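PDB 3B8X: pyridoxamine 5-phosphate-dependent dehydrase from Escherichia coli, which removes the 3'-hydroxyl of GDP-4-keto-6-deoxymannose by a combined transamination and deoxygenation, a step in making the O-antigen sugar L-colitose. Local coordinates for residues D203-E206 / I207-L211; R221-P224 / K225-V229. The protein carries 1 engineered substitution. All blocks are in the same frame, centred on the assembly; numbering follows the deposited sequence.

Interaction 1 of 2, residues D203-E206 / I207-L211. With NA (sodium ion), chain N.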
loop_
_atom_site.group_PDB
_atom_site.type_symbol
_atom_site.label_atom_id
_atom_site.label_comp_id
_atom_site.label_asym_id
_atom_site.label_seq_id
_atom_site.Cartn_x
_atom_site.Cartn_y
_atom_site.Cartn_z
ATOM N N ASP B 203 -17.602 -1.907 13.677
ATOM C CA ASP B 203 -18.719 -1.249 14.344
ATOM C C ASP B 203 -18.093 -0.350 15.396
ATOM O O ASP B 203 -18.763 0.470 15.998
ATOM C CB ASP B 203 -19.642 -2.268 14.994
ATOM C CG ASP B 203 -20.515 -2.963 14.002
ATOM O OD1 ASP B 203 -20.794 -2.428 12.888
ATOM O OD2 ASP B 203 -20.941 -4.069 14.377
ATOM N N ASP B 204 -16.789 -0.518 15.587
ATOM C CA ASP B 204 -16.023 0.248 16.543
ATOM C C ASP B 204 -15.586 1.626 16.048
ATOM O O ASP B 204 -14.765 1.750 15.137
ATOM C CB ASP B 204 -14.815 -0.579 16.981
ATOM C CG ASP B 204 -14.168 -0.035 18.241
ATOM O OD1 ASP B 204 -13.563 1.075 18.198
ATOM O OD2 ASP B 204 -14.302 -0.696 19.296
ATOM N N GLU B 205 -16.111 2.663 16.689
ATOM C CA GLU B 205 -15.771 4.034 16.335
ATOM C C GLU B 205 -14.304 4.382 16.531
ATOM O O GLU B 205 -13.787 5.176 15.745
ATOM C CB GLU B 205 -16.662 5.039 17.061
ATOM C CG GLU B 205 -16.330 6.497 16.732
ATOM C CD GLU B 205 -17.336 7.473 17.353
ATOM O OE1 GLU B 205 -17.778 7.177 18.482
ATOM O OE2 GLU B 205 -17.656 8.505 16.716
ATOM N N GLU B 206 -13.638 3.821 17.556
ATOM C CA GLU B 206 -12.194 4.091 17.773
ATOM C C GLU B 206 -11.339 3.472 16.666
ATOM O O GLU B 206 -10.428 4.113 16.114
ATOM C CB GLU B 206 -11.637 3.604 19.120
ATOM C CG GLU B 206 -10.183 4.091 19.366
ATOM C CD GLU B 206 -9.519 3.428 20.569
ATOM O OE1 GLU B 206 -10.077 2.410 21.015
ATOM O OE2 GLU B 206 -8.426 3.863 21.018
ATOM N N ILE B 207 -11.633 2.208 16.382
ATOM C CA ILE B 207 -10.950 1.496 15.318
ATOM C C ILE B 207 -11.160 2.250 14.003
ATOM O O ILE B 207 -10.222 2.428 13.238
ATOM C CB ILE B 207 -11.493 0.077 15.199
ATOM C CG1 ILE B 207 -11.078 -0.731 16.422
ATOM C CG2 ILE B 207 -10.924 -0.608 13.992
ATOM C CD1 ILE B 207 -9.638 -1.181 16.414
ATOM N N TYR B 208 -12.405 2.631 13.719
ATOM C CA TYR B 208 -12.778 3.425 12.540
ATOM C C TYR B 208 -11.890 4.671 12.423
ATOM O O TYR B 208 -11.218 4.913 11.430
ATOM C CB TYR B 208 -14.216 3.897 12.718
ATOM C CG TYR B 208 -14.690 4.756 11.576
ATOM C CD1 TYR B 208 -14.401 4.397 10.259
ATOM C CD2 TYR B 208 -15.420 5.925 11.784
ATOM C CE1 TYR B 208 -14.814 5.158 9.163
ATOM C CE2 TYR B 208 -15.821 6.722 10.684
ATOM C CZ TYR B 208 -15.544 6.315 9.385
ATOM O OH TYR B 208 -15.968 7.034 8.293
ATOM N N HIS B 209 -11.834 5.470 13.473
ATOM C CA HIS B 209 -10.962 6.628 13.425
ATOM C C HIS B 209 -9.490 6.239 13.272
ATOM O O HIS B 209 -8.764 6.882 12.510
ATOM C CB HIS B 209 -11.214 7.511 14.669
ATOM C CG HIS B 209 -12.562 8.165 14.642
ATOM N ND1 HIS B 209 -13.096 8.858 15.714
ATOM C CD2 HIS B 209 -13.493 8.210 13.659
ATOM C CE1 HIS B 209 -14.289 9.318 15.376
ATOM N NE2 HIS B 209 -14.557 8.930 14.139
ATOM N N ILE B 210 -9.047 5.174 13.945
ATOM C CA ILE B 210 -7.639 4.789 13.823
ATOM C C ILE B 210 -7.372 4.430 12.374
ATOM O O ILE B 210 -6.325 4.748 11.809
ATOM C CB ILE B 210 -7.273 3.567 14.687
ATOM C CG1 ILE B 210 -7.162 3.947 16.182
ATOM C CG2 ILE B 210 -5.943 3.025 14.242
ATOM C CD1 ILE B 210 -7.296 2.757 17.212
ATOM N N LEU B 211 -8.338 3.782 11.770
ATOM C CA LEU B 211 -8.183 3.370 10.373
ATOM C C LEU B 211 -8.060 4.599 9.474
ATOM O O LEU B 211 -7.193 4.661 8.597
ATOM C CB LEU B 211 -9.343 2.472 9.901
ATOM C CG LEU B 211 -9.303 1.096 10.599
ATOM C CD1 LEU B 211 -10.619 0.332 10.486
ATOM C CD2 LEU B 211 -8.148 0.202 10.051
HETATM NA NA NA N . -20.357 -6.481 13.425
HETATM O O HOH W 1 -18.365 -6.739 14.940
HETATM O O HOH W 2 -21.246 -7.674 15.455
HETATM O O HOH W 3 -18.831 -5.155 11.604
HETATM O O HOH W 4 -22.587 -5.989 12.128
#

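Interaction 2 of 2, residues R221-P224 / K225-V229. With G4M ([(2R,3S,4R,5R)-5-(2-amino-6-oxo-1,6-dihydro-9H-purin-9-yl)-3,4-dihydroxytetrahydrofuran-2-yl]methyl (2R,3S,4S,5S,6R)-3,4-dihydroxy-5-[({3-hydroxy-2-methyl-5-[(phosphonooxy)methyl]pyridin-4-yl}methyl)amino]-6-methyltetrahydro-2H-pyran-2-yl dihydrogen diphosphate), chain G.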
loop_
_atom_site.group_PDB
_atom_site.type_symbol
_atom_site.label_atom_id
_atom_site.label_comp_id
_atom_site.label_asym_id
_atom_site.label_seq_id
_atom_site.Cartn_x
_atom_site.Cartn_y
_atom_site.Cartn_z
ATOM N N ARG B 221 -6.050 14.821 8.890
ATOM C CA ARG B 221 -6.943 15.422 7.933
ATOM C C ARG B 221 -8.309 14.794 7.769
ATOM O O ARG B 221 -9.268 15.474 7.426
ATOM C CB ARG B 221 -6.287 15.446 6.566
ATOM C CG ARG B 221 -5.203 16.463 6.505
ATOM C CD ARG B 221 -5.064 17.025 5.107
ATOM N NE ARG B 221 -3.790 17.724 5.003
ATOM C CZ ARG B 221 -3.214 18.030 3.850
ATOM N NH1 ARG B 221 -3.819 17.747 2.708
ATOM N NH2 ARG B 221 -2.056 18.654 3.855
ATOM N N ASN B 222 -8.368 13.477 7.847
ATOM C CA ASN B 222 -9.600 12.784 7.530
ATOM C C ASN B 222 -10.338 12.450 8.772
ATOM O O ASN B 222 -11.336 11.757 8.702
ATOM C CB ASN B 222 -9.342 11.513 6.709
ATOM C CG ASN B 222 -8.650 11.805 5.417
ATOM O OD1 ASN B 222 -7.576 11.275 5.107
ATOM N ND2 ASN B 222 -9.278 12.660 4.632
ATOM N N LEU B 223 -9.825 12.939 9.895
ATOM C CA LEU B 223 -10.468 12.743 11.178
ATOM C C LEU B 223 -11.453 13.913 11.398
ATOM O O LEU B 223 -11.222 15.051 10.961
ATOM C CB LEU B 223 -9.416 12.809 12.266
ATOM C CG LEU B 223 -8.427 11.655 12.301
ATOM C CD1 LEU B 223 -7.433 11.910 13.429
ATOM C CD2 LEU B 223 -9.199 10.374 12.561
ATOM N N PRO B 224 -12.560 13.630 12.067
ATOM C CA PRO B 224 -13.539 14.667 12.390
ATOM C C PRO B 224 -12.941 15.523 13.537
ATOM O O PRO B 224 -12.021 15.099 14.234
ATOM C CB PRO B 224 -14.756 13.864 12.867
ATOM C CG PRO B 224 -14.233 12.488 13.193
ATOM C CD PRO B 224 -13.065 12.269 12.298
ATOM N N LYS B 225 -13.487 16.710 13.766
ATOM C CA LYS B 225 -12.979 17.600 14.812
ATOM C C LYS B 225 -12.874 16.923 16.174
ATOM O O LYS B 225 -11.908 17.076 16.914
ATOM C CB LYS B 225 -13.847 18.845 14.901
ATOM C CG LYS B 225 -13.310 19.876 15.859
ATOM C CD LYS B 225 -12.722 21.040 15.122
ATOM C CE LYS B 225 -12.762 22.234 16.034
ATOM N NZ LYS B 225 -12.615 21.833 17.478
ATOM N N LYS B 226 -13.892 16.153 16.510
ATOM C CA LYS B 226 -13.847 15.394 17.737
ATOM C C LYS B 226 -13.619 13.981 17.221
ATOM O O LYS B 226 -14.389 13.503 16.393
ATOM C CB LYS B 226 -15.206 15.443 18.457
ATOM C CG LYS B 226 -16.022 16.705 18.234
ATOM C CD LYS B 226 -16.833 17.066 19.478
ATOM C CE LYS B 226 -18.118 17.804 19.115
ATOM N NZ LYS B 226 -19.162 17.670 20.174
ATOM N N ASN B 227 -12.567 13.313 17.671
ATOM C CA ASN B 227 -12.302 11.968 17.156
ATOM C C ASN B 227 -11.593 11.206 18.239
ATOM O O ASN B 227 -11.014 11.801 19.134
ATOM C CB ASN B 227 -11.398 12.032 15.914
ATOM C CG ASN B 227 -10.032 12.562 16.239
ATOM O OD1 ASN B 227 -9.177 11.841 16.770
ATOM N ND2 ASN B 227 -9.873 13.875 16.080
ATOM N N LYS B 228 -11.614 9.888 18.140
ATOM C CA LYS B 228 -10.986 9.053 19.159
ATOM C C LYS B 228 -9.482 9.029 19.147
ATOM O O LYS B 228 -8.865 8.386 20.012
ATOM C CB LYS B 228 -11.475 7.617 18.958
ATOM C CG LYS B 228 -12.941 7.369 19.359
ATOM C CD LYS B 228 -13.765 8.637 19.519
ATOM C CE LYS B 228 -15.046 8.351 20.301
ATOM N NZ LYS B 228 -15.070 9.023 21.634
ATOM N N VAL B 229 -8.865 9.648 18.150
ATOM C CA VAL B 229 -7.420 9.518 18.086
ATOM C C VAL B 229 -6.754 10.676 18.764
ATOM O O VAL B 229 -5.792 10.504 19.508
ATOM C CB VAL B 229 -6.846 9.417 16.596
ATOM C CG1 VAL B 229 -5.335 9.251 16.640
ATOM C CG2 VAL B 229 -7.502 8.218 15.842
HETATM O OP3 G4M G . 2.290 11.462 -1.061
HETATM P PL G4M G . 3.111 10.150 -1.474
HETATM O OP1 G4M G . 2.603 8.883 -0.690
HETATM O OP2 G4M G . 3.076 9.871 -3.054
HETATM O OP4 G4M G . 4.679 10.363 -1.199
HETATM C C5B G4M G . 4.962 10.384 0.187
HETATM C C5L G4M G . 6.182 11.270 0.457
HETATM C C6L G4M G . 7.376 10.708 0.892
HETATM N N1L G4M G . 8.468 11.439 1.166
HETATM C C2L G4M G . 8.429 12.757 1.150
HETATM C C2A G4M G . 9.690 13.503 1.575
HETATM C C3L G4M G . 7.253 13.426 0.741
HETATM O O3L G4M G . 7.191 14.780 0.732
HETATM C C4L G4M G . 6.104 12.667 0.383
HETATM C C4A G4M G . 4.898 13.293 0.037
HETATM N N4A G4M G . 4.838 14.620 -0.001
HETATM C C4G G4M G . 3.712 15.263 -0.487
HETATM C C5G G4M G . 3.391 16.522 0.324
HETATM C C6G G4M G . 4.629 17.419 0.353
HETATM O O5G G4M G . 2.341 17.217 -0.351
HETATM C C3G G4M G . 2.481 14.344 -0.532
HETATM O O3G G4M G . 2.141 14.095 -1.907
HETATM C C2G G4M G . 1.305 15.001 0.234
HETATM O O2G G4M G . 0.090 14.248 0.036
HETATM C C1G G4M G . 1.107 16.494 -0.158
HETATM O O1G G4M G . 0.358 17.175 0.864
HETATM P P2 G4M G . -0.659 18.048 -0.000
HETATM O O3P G4M G . 0.106 18.993 -1.059
HETATM O O4P G4M G . -1.429 18.993 1.037
HETATM O OPP G4M G . -1.640 17.027 -0.782
HETATM P P G4M G . -3.095 17.716 -0.979
HETATM O O1P G4M G . -3.423 18.898 0.069
HETATM O O2P G4M G . -4.178 16.545 -0.754
HETATM O "O5'" G4M G . -3.278 18.243 -2.510
HETATM C "C5'" G4M G . -2.453 19.377 -2.774
HETATM C "C4'" G4M G . -3.249 20.433 -3.555
HETATM O "O4'" G4M G . -3.669 19.932 -4.859
HETATM C "C3'" G4M G . -4.548 20.817 -2.783
HETATM O "O3'" G4M G . -4.869 22.200 -2.951
HETATM C "C2'" G4M G . -5.611 19.889 -3.412
HETATM O "O2'" G4M G . -6.894 20.533 -3.445
HETATM C "C1'" G4M G . -5.098 19.734 -4.851
HETATM N N9 G4M G . -5.446 18.414 -5.374
HETATM C C8 G4M G . -5.020 17.214 -4.878
HETATM N N7 G4M G . -5.534 16.262 -5.615
HETATM C C4 G4M G . -6.245 18.197 -6.444
HETATM C C5 G4M G . -6.298 16.811 -6.606
HETATM C C6 G4M G . -7.057 16.298 -7.684
HETATM O O6 G4M G . -7.121 15.107 -7.904
HETATM N N3 G4M G . -6.902 18.993 -7.276
HETATM C C2 G4M G . -7.610 18.503 -8.264
HETATM N N1 G4M G . -7.695 17.167 -8.489
HETATM N N2 G4M G . -8.264 19.360 -9.107
#

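Interaction 1 of 2, residues D203-E206 / I207-L211
Asp204 caps the start of helix 205-214 by accepting the backbone N-H of Ile207 on its carboxylate, OD1 to N 2.9 Å and nearly straight at 168°. The donor meets OD1 on the anti side, 30° out of the carboxylate plane. With CG anti to its own backbone N (chi1 -164°), the short side chain folds back over the first turn, where OD1 also takes a weak bond from Glu206 N. Aspartate suits an N-cap: it supplies an acceptor to N-H groups that have no carbonyl a turn earlier, and its charge should be eased by the positive end of the helix dipole. OD2 pairs with Arg76 in a salt bridge.

Regular helical bonds follow, Tyr208 N to Asp204 O at 2.9 Å, then His209 N to Glu205 O and Ile210 N to Glu206 O.

Side chains also pack along this turn. Glu205, extended along its length, runs beside His209 and lays CG over the imidazole face, a CH-pi contact of 4.0 Å from CG to the ring centroid. The aliphatic part of Glu206 gives CG to Ile210 CD1 at 3.8 Å, while its OE2 accepts from Lys73 N.

Just before the cap, Asp203 OD2 binds sodium at 2.7 Å with four waters, and Thr177 O completes the site. Asp203 and Asp204 follow strand 198-202 directly; Ile207 and Leu211 pack on that strand, Leu211 also reaches helix 58-68, and Tyr208 stacks with Tyr51 of strand 51-55.

Interaction 2 of 2, residues R221-P224 / K225-V229
Asn227 holds its CG between the backbone N and the carbonyl carbon (chi1 65°), which turns the amide back toward Leu223 and Pro224. Leu223, with CG beside its own backbone N (chi1 -69°), sends CD1 to meet it. The amide's ND2 donates to Pro224 O at 3.1 Å, approaching almost in line with the C=O and close to the Asn227 amide plane. Its OD1 accepts from Val229 N at 2.6 Å, in the carbonyl plane on a lone pair, a short bond bent at the hydrogen (134°), and also from Thr230 N. Asparagine suits this place because one short side chain carries both donor and acceptor, tying the preceding turn to the residues that follow.

Van der Waals contacts flank the amide: Leu223 CD1 packs on Asn227 OD1 at 3.8 Å and makes an apolar contact with Val229 CB, 4.1 Å away, while Pro224 CG lies 4.0 Å from Asn227 CB.

Earlier in the loop Arg221 reaches the ligand's diphosphate: NH1 donates to G4M O1P at 2.9 Å and more distantly to O4P, which lies at the edge of the guanidinium in its plane. Ser241 O accepts from NE.

The bond from Val229 N to Asn227 OD1 defines an Asx turn, here joining the short antiparallel strands 226-227 and 231-232 after a loop that passes the nucleotide-sugar pocket.

How the interactions relate
Interactions 1 and 2 come in series along the chain, with centres about 10 Å apart: the first opens helix 205-214, and the second lies in the loop after that helix and in strand 226-227. The chain folds back so that the two touch. His209 ND1 probably forms a hydrogen bond with Lys228 N, 3.0 Å away, and Glu205 OE1 packs against Lys228 CE at 3.5 Å. Leu223 CD2 also rests against His209 O. The helix start, beside the large mixed sheet, packs on the later part of the loop that brings Arg221 to the ligand, whose pocket both subunits line; the sodium on Asp203 lies past strand 198-202, on the far side of interaction 1.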